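Local coordinates for integrase (PDB 3KKS), which probably catalyses the insertion of retroviral DNA into host DNA, here as the RNase H-like catalytic core of the bovine immunodeficiency virus enzyme, at residues S59-P63 with C64-H68; E71-C74 with K75-G78; V95-A98 with H99-K103. All coordinates share one frame; numbering follows the deposited sequence.

Contact 1: residues S59-P63 with C64-H68; sequences SDNGP and CFTAH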
ATOM      1  N   SER A  59       7.050   6.848  -4.466  1.00 33.02           N
ATOM      2  CA  SER A  59       6.311   6.408  -5.649  1.00 33.44           C
ATOM      3  C   SER A  59       7.074   6.764  -6.925  1.00 35.82           C
ATOM      4  O   SER A  59       8.191   7.278  -6.862  1.00 35.39           O
ATOM      5  CB  SER A  59       4.947   7.077  -5.694  1.00 30.53           C
ATOM      6  OG  SER A  59       5.095   8.479  -5.757  1.00 30.73           O
ATOM      7  N   ASP A  60       6.473   6.489  -8.080  1.00 38.34           N
ATOM      8  CA  ASP A  60       7.115   6.830  -9.342  1.00 40.94           C
ATOM      9  C   ASP A  60       6.724   8.250  -9.720  1.00 42.35           C
ATOM     10  O   ASP A  60       5.964   8.901  -9.009  1.00 41.69           O
ATOM     11  CB  ASP A  60       6.723   5.858 -10.466  1.00 41.50           C
ATOM     12  CG  ASP A  60       5.225   5.796 -10.708  1.00 44.61           C
ATOM     13  OD1 ASP A  60       4.582   6.857 -10.809  1.00 44.13           O
ATOM     14  OD2 ASP A  60       4.688   4.671 -10.811  1.00 47.22           O
ATOM     15  N   ASN A  61       7.241   8.714 -10.850  1.00 44.43           N
ATOM     16  CA  ASN A  61       6.990  10.062 -11.335  1.00 46.06           C
ATOM     17  C   ASN A  61       5.616  10.253 -11.961  1.00 46.86           C
ATOM     18  O   ASN A  61       5.371  11.245 -12.652  1.00 47.44           O
ATOM     19  CB  ASN A  61       8.074  10.439 -12.344  1.00 48.24           C
ATOM     20  CG  ASN A  61       8.692  11.779 -12.045  1.00 50.82           C
ATOM     21  OD1 ASN A  61       8.960  12.102 -10.886  1.00 52.05           O
ATOM     22  ND2 ASN A  61       8.942  12.567 -13.089  1.00 52.70           N
ATOM     23  N   GLY A  62       4.721   9.304 -11.724  1.00 45.67           N
ATOM     24  CA  GLY A  62       3.391   9.424 -12.280  1.00 45.70           C
ATOM     25  C   GLY A  62       2.794  10.781 -11.962  1.00 44.85           C
ATOM     26  O   GLY A  62       3.039  11.331 -10.889  1.00 45.99           O
ATOM     27  N   PRO A  63       2.018  11.356 -12.886  1.00 44.51           N
ATOM     28  CA  PRO A  63       1.370  12.661 -12.722  1.00 43.90           C
ATOM     29  C   PRO A  63       0.479  12.740 -11.488  1.00 43.50           C
ATOM     30  O   PRO A  63       0.471  13.746 -10.787  1.00 44.11           O
ATOM     31  CB  PRO A  63       0.564  12.807 -14.008  1.00 42.75           C
ATOM     32  CG  PRO A  63       1.400  12.096 -14.999  1.00 42.79           C
ATOM     33  CD  PRO A  63       1.822  10.850 -14.256  1.00 44.02           C
ATOM     34  N   CYS A  64      -0.276  11.680 -11.225  1.00 43.98           N
ATOM     35  CA  CYS A  64      -1.176  11.677 -10.078  1.00 43.46           C
ATOM     36  C   CYS A  64      -0.438  11.550  -8.751  1.00 41.56           C
ATOM     37  O   CYS A  64      -1.054  11.599  -7.692  1.00 42.16           O
ATOM     38  CB  CYS A  64      -2.214  10.556 -10.214  1.00 45.06           C
ATOM     39  SG  CYS A  64      -1.523   8.907 -10.249  1.00 48.37           S
ATOM     40  N   PHE A  65       0.881  11.387  -8.810  1.00 40.83           N
ATOM     41  CA  PHE A  65       1.689  11.277  -7.600  1.00 38.98           C
ATOM     42  C   PHE A  65       2.557  12.517  -7.400  1.00 39.59           C
ATOM     43  O   PHE A  65       3.075  12.738  -6.305  1.00 39.43           O
ATOM     44  CB  PHE A  65       2.610  10.044  -7.648  1.00 38.79           C
ATOM     45  CG  PHE A  65       1.882   8.722  -7.623  1.00 38.58           C
ATOM     46  CD1 PHE A  65       0.849   8.493  -6.721  1.00 37.96           C
ATOM     47  CD2 PHE A  65       2.242   7.699  -8.496  1.00 37.60           C
ATOM     48  CE1 PHE A  65       0.183   7.264  -6.689  1.00 38.72           C
ATOM     49  CE2 PHE A  65       1.585   6.465  -8.475  1.00 36.34           C
ATOM     50  CZ  PHE A  65       0.552   6.248  -7.569  1.00 37.99           C
ATOM     51  N   THR A  66       2.720  13.325  -8.450  1.00 39.68           N
ATOM     52  CA  THR A  66       3.565  14.520  -8.366  1.00 39.74           C
ATOM     53  C   THR A  66       2.850  15.870  -8.376  1.00 40.06           C
ATOM     54  O   THR A  66       3.504  16.917  -8.320  1.00 40.09           O
ATOM     55  CB  THR A  66       4.627  14.543  -9.503  1.00 39.87           C
ATOM     56  OG1 THR A  66       3.978  14.446 -10.776  1.00 38.14           O
ATOM     57  CG2 THR A  66       5.599  13.389  -9.353  1.00 40.25           C
ATOM     58  N   ALA A  67       1.523  15.861  -8.443  1.00 40.49           N
ATOM     59  CA  ALA A  67       0.754  17.105  -8.456  1.00 39.11           C
ATOM     60  C   ALA A  67       1.010  17.906  -7.181  1.00 39.82           C
ATOM     61  O   ALA A  67       1.348  17.330  -6.145  1.00 38.24           O
ATOM     62  CB  ALA A  67      -0.727  16.794  -8.588  1.00 38.70           C
ATOM     63  N   HIS A  68       0.869  19.230  -7.263  1.00 40.26           N
ATOM     64  CA  HIS A  68       1.068  20.096  -6.100  1.00 41.41           C
ATOM     65  C   HIS A  68       0.103  19.652  -5.010  1.00 38.96           C
ATOM     66  O   HIS A  68       0.375  19.795  -3.818  1.00 38.46           O
ATOM     67  CB  HIS A  68       0.804  21.564  -6.462  1.00 45.85           C
ATOM     68  CG  HIS A  68       1.938  22.216  -7.186  1.00 49.94           C
ATOM     69  ND1 HIS A  68       1.765  23.307  -8.016  1.00 52.52           N
ATOM     70  CD2 HIS A  68       3.263  21.941  -7.199  1.00 51.76           C
ATOM     71  CE1 HIS A  68       2.935  23.669  -8.510  1.00 53.57           C
ATOM     72  NE2 HIS A  68       3.862  22.858  -8.031  1.00 53.14           N
TER
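Gly62 O takes two bonds from the residues that follow it: Phe65 N at 3.0 Å (N-H...O 151°) and Thr66 OG1 at 3.3 Å. They arrive from opposite faces of the carbonyl plane, and Thr66 N adds a weak third bond. With its OG1 between the backbone N and the carbonyl carbon (chi1 56°), Thr66 leans its hydroxyl back over the turn. Pro63 O receives Thr66 N at 3.3 Å and, weakly, Ala67 N; the two carbonyls between them take up the amides of Phe65 and Thr66, and weakly that of Ala67, along the short helix 63-66. Upstream, Asp60 OD1 accepts Gly62 N at 2.6 Å on the anti side of the carboxylate, closing an Asx turn, and Ser59 OG gives a weak bond to Asp60 O (3.4 Å). Asp60 OD1 also meets the edge of the Phe65 ring, 3.4 Å from CD2. That ring has an atom over each face: Ser59 CB makes a CH-pi contact, 4.2 Å from the centroid, and Cys64 SG lies over the centre of the opposite face. Asp60 lies close to Asp8, consistent with the two leading acids of the D,D-35-E motif of retroviral integrases; the hold of Gly62 N on OD1 may fix the turn of the carboxylate, whose OD2 faces Asp8 OD1. The segment leaves strand 56-59 with Phe65 against Met7 and Asn9 of strand 4-12 and Val41 of helix 38-51, while Phe65 O accepts from Lys81 of strand 80-83.

Contact 2: residues E71-C74 with K75-G78; sequences ENLC and KYLG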
ATOM      1  N   GLU A  71       1.938  16.960  -3.239  1.00 33.89           N
ATOM      2  CA  GLU A  71       3.125  17.532  -2.616  1.00 33.24           C
ATOM      3  C   GLU A  71       2.742  18.365  -1.398  1.00 32.70           C
ATOM      4  O   GLU A  71       3.363  18.265  -0.343  1.00 33.63           O
ATOM      5  CB  GLU A  71       3.882  18.402  -3.620  1.00 36.38           C
ATOM      6  CG  GLU A  71       5.232  17.825  -4.049  1.00 41.50           C
ATOM      7  CD  GLU A  71       5.270  17.437  -5.516  1.00 45.11           C
ATOM      8  OE1 GLU A  71       4.889  18.278  -6.362  1.00 48.28           O
ATOM      9  OE2 GLU A  71       5.690  16.298  -5.821  1.00 46.32           O
ATOM     10  N   ASN A  72       1.719  19.195  -1.538  1.00 32.50           N
ATOM     11  CA  ASN A  72       1.294  20.009  -0.409  1.00 33.60           C
ATOM     12  C   ASN A  72       0.607  19.161   0.671  1.00 32.92           C
ATOM     13  O   ASN A  72       0.736  19.439   1.861  1.00 33.14           O
ATOM     14  CB  ASN A  72       0.366  21.132  -0.878  1.00 32.82           C
ATOM     15  CG  ASN A  72       1.101  22.198  -1.684  1.00 34.90           C
ATOM     16  OD1 ASN A  72       2.322  22.327  -1.600  1.00 35.63           O
ATOM     17  ND2 ASN A  72       0.355  22.974  -2.456  1.00 34.48           N
ATOM     18  N   LEU A  73      -0.113  18.122   0.256  1.00 32.61           N
ATOM     19  CA  LEU A  73      -0.793  17.252   1.209  1.00 32.76           C
ATOM     20  C   LEU A  73       0.214  16.577   2.143  1.00 32.75           C
ATOM     21  O   LEU A  73      -0.006  16.492   3.353  1.00 33.87           O
ATOM     22  CB  LEU A  73      -1.613  16.189   0.473  1.00 32.26           C
ATOM     23  CG  LEU A  73      -2.246  15.125   1.377  1.00 32.26           C
ATOM     24  CD1 LEU A  73      -3.029  15.807   2.486  1.00 32.29           C
ATOM     25  CD2 LEU A  73      -3.143  14.207   0.565  1.00 29.82           C
ATOM     26  N   CYS A  74       1.322  16.104   1.582  1.00 32.64           N
ATOM     27  CA  CYS A  74       2.345  15.456   2.386  1.00 32.64           C
ATOM     28  C   CYS A  74       3.026  16.454   3.314  1.00 34.95           C
ATOM     29  O   CYS A  74       3.409  16.105   4.430  1.00 33.57           O
ATOM     30  CB  CYS A  74       3.382  14.784   1.494  1.00 31.72           C
ATOM     31  SG  CYS A  74       2.774  13.303   0.655  1.00 30.14           S
ATOM     32  N   LYS A  75       3.194  17.690   2.854  1.00 37.04           N
ATOM     33  CA  LYS A  75       3.811  18.706   3.702  1.00 40.45           C
ATOM     34  C   LYS A  75       2.851  19.005   4.847  1.00 40.81           C
ATOM     35  O   LYS A  75       3.263  19.140   5.996  1.00 42.13           O
ATOM     36  CB  LYS A  75       4.105  19.973   2.894  1.00 41.75           C
ATOM     37  CG  LYS A  75       5.275  19.797   1.941  1.00 42.86           C
ATOM     38  CD  LYS A  75       5.393  20.926   0.937  1.00 45.20           C
ATOM     39  CE  LYS A  75       6.534  20.646  -0.034  1.00 45.09           C
ATOM     40  NZ  LYS A  75       6.706  21.715  -1.050  1.00 47.71           N
ATOM     41  N   TYR A  76       1.566  19.079   4.523  1.00 41.67           N
ATOM     42  CA  TYR A  76       0.537  19.337   5.517  1.00 43.16           C
ATOM     43  C   TYR A  76       0.476  18.214   6.549  1.00 42.54           C
ATOM     44  O   TYR A  76       0.280  18.467   7.735  1.00 43.10           O
ATOM     45  CB  TYR A  76      -0.828  19.483   4.836  1.00 47.00           C
ATOM     46  CG  TYR A  76      -1.991  19.383   5.794  1.00 51.80           C
ATOM     47  CD1 TYR A  76      -2.117  20.276   6.858  1.00 53.76           C
ATOM     48  CD2 TYR A  76      -2.947  18.372   5.664  1.00 52.84           C
ATOM     49  CE1 TYR A  76      -3.159  20.165   7.772  1.00 55.99           C
ATOM     50  CE2 TYR A  76      -3.997  18.251   6.574  1.00 55.50           C
ATOM     51  CZ  TYR A  76      -4.096  19.153   7.627  1.00 56.67           C
ATOM     52  OH  TYR A  76      -5.118  19.048   8.542  1.00 58.54           O
ATOM     53  N   LEU A  77       0.643  16.974   6.091  1.00 40.66           N
ATOM     54  CA  LEU A  77       0.598  15.812   6.974  1.00 38.32           C
ATOM     55  C   LEU A  77       1.967  15.480   7.564  1.00 38.76           C
ATOM     56  O   LEU A  77       2.131  14.463   8.231  1.00 39.89           O
ATOM     57  CB  LEU A  77       0.068  14.596   6.208  1.00 36.52           C
ATOM     58  CG  LEU A  77      -1.367  14.657   5.679  1.00 36.20           C
ATOM     59  CD1 LEU A  77      -1.581  13.553   4.655  1.00 36.80           C
ATOM     60  CD2 LEU A  77      -2.356  14.528   6.836  1.00 34.54           C
ATOM     61  N   GLY A  78       2.948  16.343   7.320  1.00 39.36           N
ATOM     62  CA  GLY A  78       4.286  16.103   7.831  1.00 37.86           C
ATOM     63  C   GLY A  78       4.853  14.782   7.350  1.00 37.51           C
ATOM     64  O   GLY A  78       5.421  14.021   8.132  1.00 39.85           O
TER
HETATM   65  O   HOH W   1       4.727  22.387  -3.780  1.00 43.19           O
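A Schellman motif ends helix 68-76 here, just where Leu73 packs on Leu77. Gly78, with positive phi, is the C-prime residue: its N turns back to Lys75 O at 3.1 Å, while the backbone N of the next residue reaches Cys74 O. Before this closure the helix keeps its regular bonds, Lys75 N to Glu71 O, Tyr76 N to Asn72 O at 2.8 Å and Leu77 N to Leu73 O at 2.9 Å. The main side-chain contact is Leu73 with Leu77. Leu73 holds CG trans to its backbone N (chi1 174°), and chi2 of 52° then turns CD1 toward the end of the helix; there it meets Leu77 CD1 at 3.4 Å, tighter than ordinary methyl contact, the two chains crossing at a slant. The same Leu73 CD1 lies at the edge of the Tyr76 ring, 4.1 Å from CD2. On another side of the helix Lys75 runs fully extended beyond CG, laying its CG 3.3 Å from Glu71 O and carrying NZ back along the axis. A water links the Asn72 amide oxygen and, weakly, Lys75 NZ: it donates to Asn72 OD1 at 3.2 Å and accepts from the amine. Asn72 and Lys75 are exposed, whereas the two leucines face a neighbouring helix. Leu73 packs on Ala42 and Leu46, and Leu77 on Ile45 and Ile49, all of helix 38-51, while Glu71 and Cys74 touch Lys81 of strand 80-83.

Contact 3: residues V95-A98 with H99-K103; sequences VERA and HRDLK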
ATOM      1  N   VAL A  95       8.156  -4.863  -2.153  1.00 29.45           N
ATOM      2  CA  VAL A  95       7.060  -4.281  -2.924  1.00 29.54           C
ATOM      3  C   VAL A  95       6.623  -5.095  -4.135  1.00 29.70           C
ATOM      4  O   VAL A  95       5.426  -5.241  -4.390  1.00 28.27           O
ATOM      5  CB  VAL A  95       7.421  -2.849  -3.400  1.00 28.90           C
ATOM      6  CG1 VAL A  95       6.334  -2.298  -4.319  1.00 28.59           C
ATOM      7  CG2 VAL A  95       7.600  -1.943  -2.204  1.00 27.39           C
ATOM      8  N   GLU A  96       7.594  -5.606  -4.884  1.00 31.41           N
ATOM      9  CA  GLU A  96       7.318  -6.402  -6.073  1.00 33.45           C
ATOM     10  C   GLU A  96       6.583  -7.680  -5.692  1.00 32.70           C
ATOM     11  O   GLU A  96       5.576  -8.038  -6.300  1.00 32.06           O
ATOM     12  CB  GLU A  96       8.624  -6.774  -6.772  1.00 37.81           C
ATOM     13  CG  GLU A  96       9.458  -5.595  -7.235  1.00 44.57           C
ATOM     14  CD  GLU A  96       8.845  -4.876  -8.412  1.00 49.04           C
ATOM     15  OE1 GLU A  96       7.746  -5.293  -8.851  1.00 51.65           O
ATOM     16  OE2 GLU A  96       9.462  -3.899  -8.897  1.00 49.16           O
ATOM     17  N   ARG A  97       7.104  -8.373  -4.689  1.00 32.12           N
ATOM     18  CA  ARG A  97       6.491  -9.609  -4.227  1.00 32.73           C
ATOM     19  C   ARG A  97       5.064  -9.375  -3.719  1.00 31.45           C
ATOM     20  O   ARG A  97       4.168 -10.172  -3.990  1.00 31.74           O
ATOM     21  CB  ARG A  97       7.339 -10.235  -3.122  1.00 35.52           C
ATOM     22  CG  ARG A  97       6.752 -11.514  -2.553  1.00 41.45           C
ATOM     23  CD  ARG A  97       7.674 -12.163  -1.520  1.00 46.27           C
ATOM     24  NE  ARG A  97       8.070 -11.230  -0.467  1.00 48.99           N
ATOM     25  CZ  ARG A  97       8.015 -11.492   0.837  1.00 50.89           C
ATOM     26  NH1 ARG A  97       8.403 -10.570   1.709  1.00 50.24           N
ATOM     27  NH2 ARG A  97       7.560 -12.662   1.273  1.00 51.05           N
ATOM     28  N   ALA A  98       4.855  -8.286  -2.988  1.00 29.63           N
ATOM     29  CA  ALA A  98       3.530  -7.974  -2.456  1.00 29.42           C
ATOM     30  C   ALA A  98       2.500  -7.788  -3.567  1.00 27.72           C
ATOM     31  O   ALA A  98       1.384  -8.284  -3.466  1.00 29.68           O
ATOM     32  CB  ALA A  98       3.592  -6.714  -1.580  1.00 30.43           C
ATOM     33  N   HIS A  99       2.863  -7.071  -4.623  1.00 25.32           N
ATOM     34  CA  HIS A  99       1.931  -6.850  -5.728  1.00 27.54           C
ATOM     35  C   HIS A  99       1.565  -8.158  -6.407  1.00 29.54           C
ATOM     36  O   HIS A  99       0.434  -8.347  -6.844  1.00 28.85           O
ATOM     37  CB  HIS A  99       2.533  -5.893  -6.761  1.00 27.22           C
ATOM     38  CG  HIS A  99       2.399  -4.448  -6.394  1.00 27.97           C
ATOM     39  ND1 HIS A  99       1.557  -3.588  -7.067  1.00 28.75           N
ATOM     40  CD2 HIS A  99       2.982  -3.718  -5.418  1.00 28.02           C
ATOM     41  CE1 HIS A  99       1.631  -2.387  -6.519  1.00 29.00           C
ATOM     42  NE2 HIS A  99       2.489  -2.438  -5.517  1.00 27.20           N
ATOM     43  N   ARG A 100       2.539  -9.056  -6.492  1.00 30.59           N
ATOM     44  CA  ARG A 100       2.343 -10.360  -7.113  1.00 32.66           C
ATOM     45  C   ARG A 100       1.428 -11.203  -6.231  1.00 30.01           C
ATOM     46  O   ARG A 100       0.456 -11.784  -6.705  1.00 29.26           O
ATOM     47  CB  ARG A 100       3.706 -11.047  -7.286  1.00 35.96           C
ATOM     48  CG  ARG A 100       3.727 -12.202  -8.261  1.00 40.14           C
ATOM     49  CD  ARG A 100       3.156 -13.464  -7.650  1.00 46.03           C
ATOM     50  NE  ARG A 100       3.846 -13.845  -6.419  1.00 50.44           N
ATOM     51  CZ  ARG A 100       5.160 -14.043  -6.318  1.00 53.57           C
ATOM     52  NH1 ARG A 100       5.942 -13.894  -7.381  1.00 54.22           N
ATOM     53  NH2 ARG A 100       5.693 -14.392  -5.151  1.00 52.97           N
ATOM     54  N   ASP A 101       1.740 -11.248  -4.942  1.00 28.84           N
ATOM     55  CA  ASP A 101       0.953 -12.010  -3.986  1.00 28.67           C
ATOM     56  C   ASP A 101      -0.478 -11.477  -3.894  1.00 28.91           C
ATOM     57  O   ASP A 101      -1.422 -12.238  -3.694  1.00 30.40           O
ATOM     58  CB  ASP A 101       1.615 -11.952  -2.608  1.00 30.49           C
ATOM     59  CG  ASP A 101       2.919 -12.722  -2.557  1.00 31.83           C
ATOM     60  OD1 ASP A 101       3.627 -12.633  -1.535  1.00 32.12           O
ATOM     61  OD2 ASP A 101       3.233 -13.421  -3.540  1.00 32.58           O
ATOM     62  N   LEU A 102      -0.632 -10.166  -4.036  1.00 26.83           N
ATOM     63  CA  LEU A 102      -1.942  -9.548  -3.971  1.00 25.69           C
ATOM     64  C   LEU A 102      -2.760  -9.996  -5.168  1.00 26.53           C
ATOM     65  O   LEU A 102      -3.946 -10.314  -5.046  1.00 24.42           O
ATOM     66  CB  LEU A 102      -1.816  -8.021  -3.979  1.00 23.09           C
ATOM     67  CG  LEU A 102      -3.134  -7.264  -3.817  1.00 24.69           C
ATOM     68  CD1 LEU A 102      -3.714  -7.575  -2.451  1.00 24.76           C
ATOM     69  CD2 LEU A 102      -2.915  -5.759  -3.977  1.00 23.10           C
ATOM     70  N   LYS A 103      -2.119 -10.003  -6.333  1.00 26.41           N
ATOM     71  CA  LYS A 103      -2.785 -10.410  -7.555  1.00 27.70           C
ATOM     72  C   LYS A 103      -3.175 -11.886  -7.490  1.00 27.24           C
ATOM     73  O   LYS A 103      -4.200 -12.276  -8.038  1.00 28.22           O
ATOM     74  CB  LYS A 103      -1.885 -10.121  -8.755  1.00 31.13           C
ATOM     75  CG  LYS A 103      -1.674  -8.625  -8.979  1.00 34.52           C
ATOM     76  CD  LYS A 103      -0.695  -8.341 -10.108  1.00 39.47           C
ATOM     77  CE  LYS A 103      -0.510  -6.841 -10.323  1.00 40.65           C
ATOM     78  NZ  LYS A 103      -1.786  -6.181 -10.712  1.00 43.23           N
TER
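Val95 meets His99 one turn further along the helix through both backbone and side chain. Val95 O accepts His99 N at 3.2 Å, and the imidazole, with CG trans to the carbonyl carbon (chi1 -82°), brings CD2 edge-on to within 3.1 Å of the same oxygen. Val95 CG1 lies alongside that ring, 3.8 Å from CD2, the two side chains pointing the same way. Glu96 O receives Arg100 N at 3.2 Å; its side chain makes no near approach to the following residues, and OE2 is bonded to Gln92 NE2. Glu96 follows Asp60 at the spacing of the D,D-35-E motif, so it is probably the glutamate of that acidic trio. At Arg97 the backbone O takes Asp101 N at 2.8 Å in a nearly straight bond (168°). Arg97 CG lies 3.5 Å from Asp101 OD1, the two side chains crossing, with guanidinium and carboxylate planes 80° apart and their charged atoms not in contact. Instead Arg100 curls back, bent at chi2 and chi3, with a face of its guanidinium over Arg97 O, and binds Asp101 OD2 through NE at 3.0 Å and more weakly through NH2. Asp101 OD1 has its own salt bridge to Arg131, so both carboxylate oxygens are engaged. Ala98 closes the segment, its O accepting Leu102 N at 2.8 Å. This turn of helix 89-109 lies between the sheet and helix 116-129: Ala98 and His99 meet Val21 and Val19 of strand 15-22, His99 also touches Asp8 and Thr10 of strand 4-12, and Leu102 reaches Ala123, Leu124 and Leu127 of helix 116-129.

How the contacts relate
Along the chain the three contacts come in series. Contacts 1 and 2 sit on consecutive helices, 63-66 and 68-76, with centres about 14 Å apart, and touch where Thr66 O comes close to Glu71 OE1. Both pack against helix 38-51 and strand 80-83. Contact 3, on helix 89-109, has its centre about 21 Å from that of contact 1 and about 27 Å from that of contact 2, across the chain's centre from the latter. Contacts 1 and 3 both border strand 4-12, around Asp8. Asp60 and Glu96 are probably two acids of the motif, carried by separate elements; here the Glu96 carboxylate is not gathered with Asp60. Contact 2 lies farther out, on the surface.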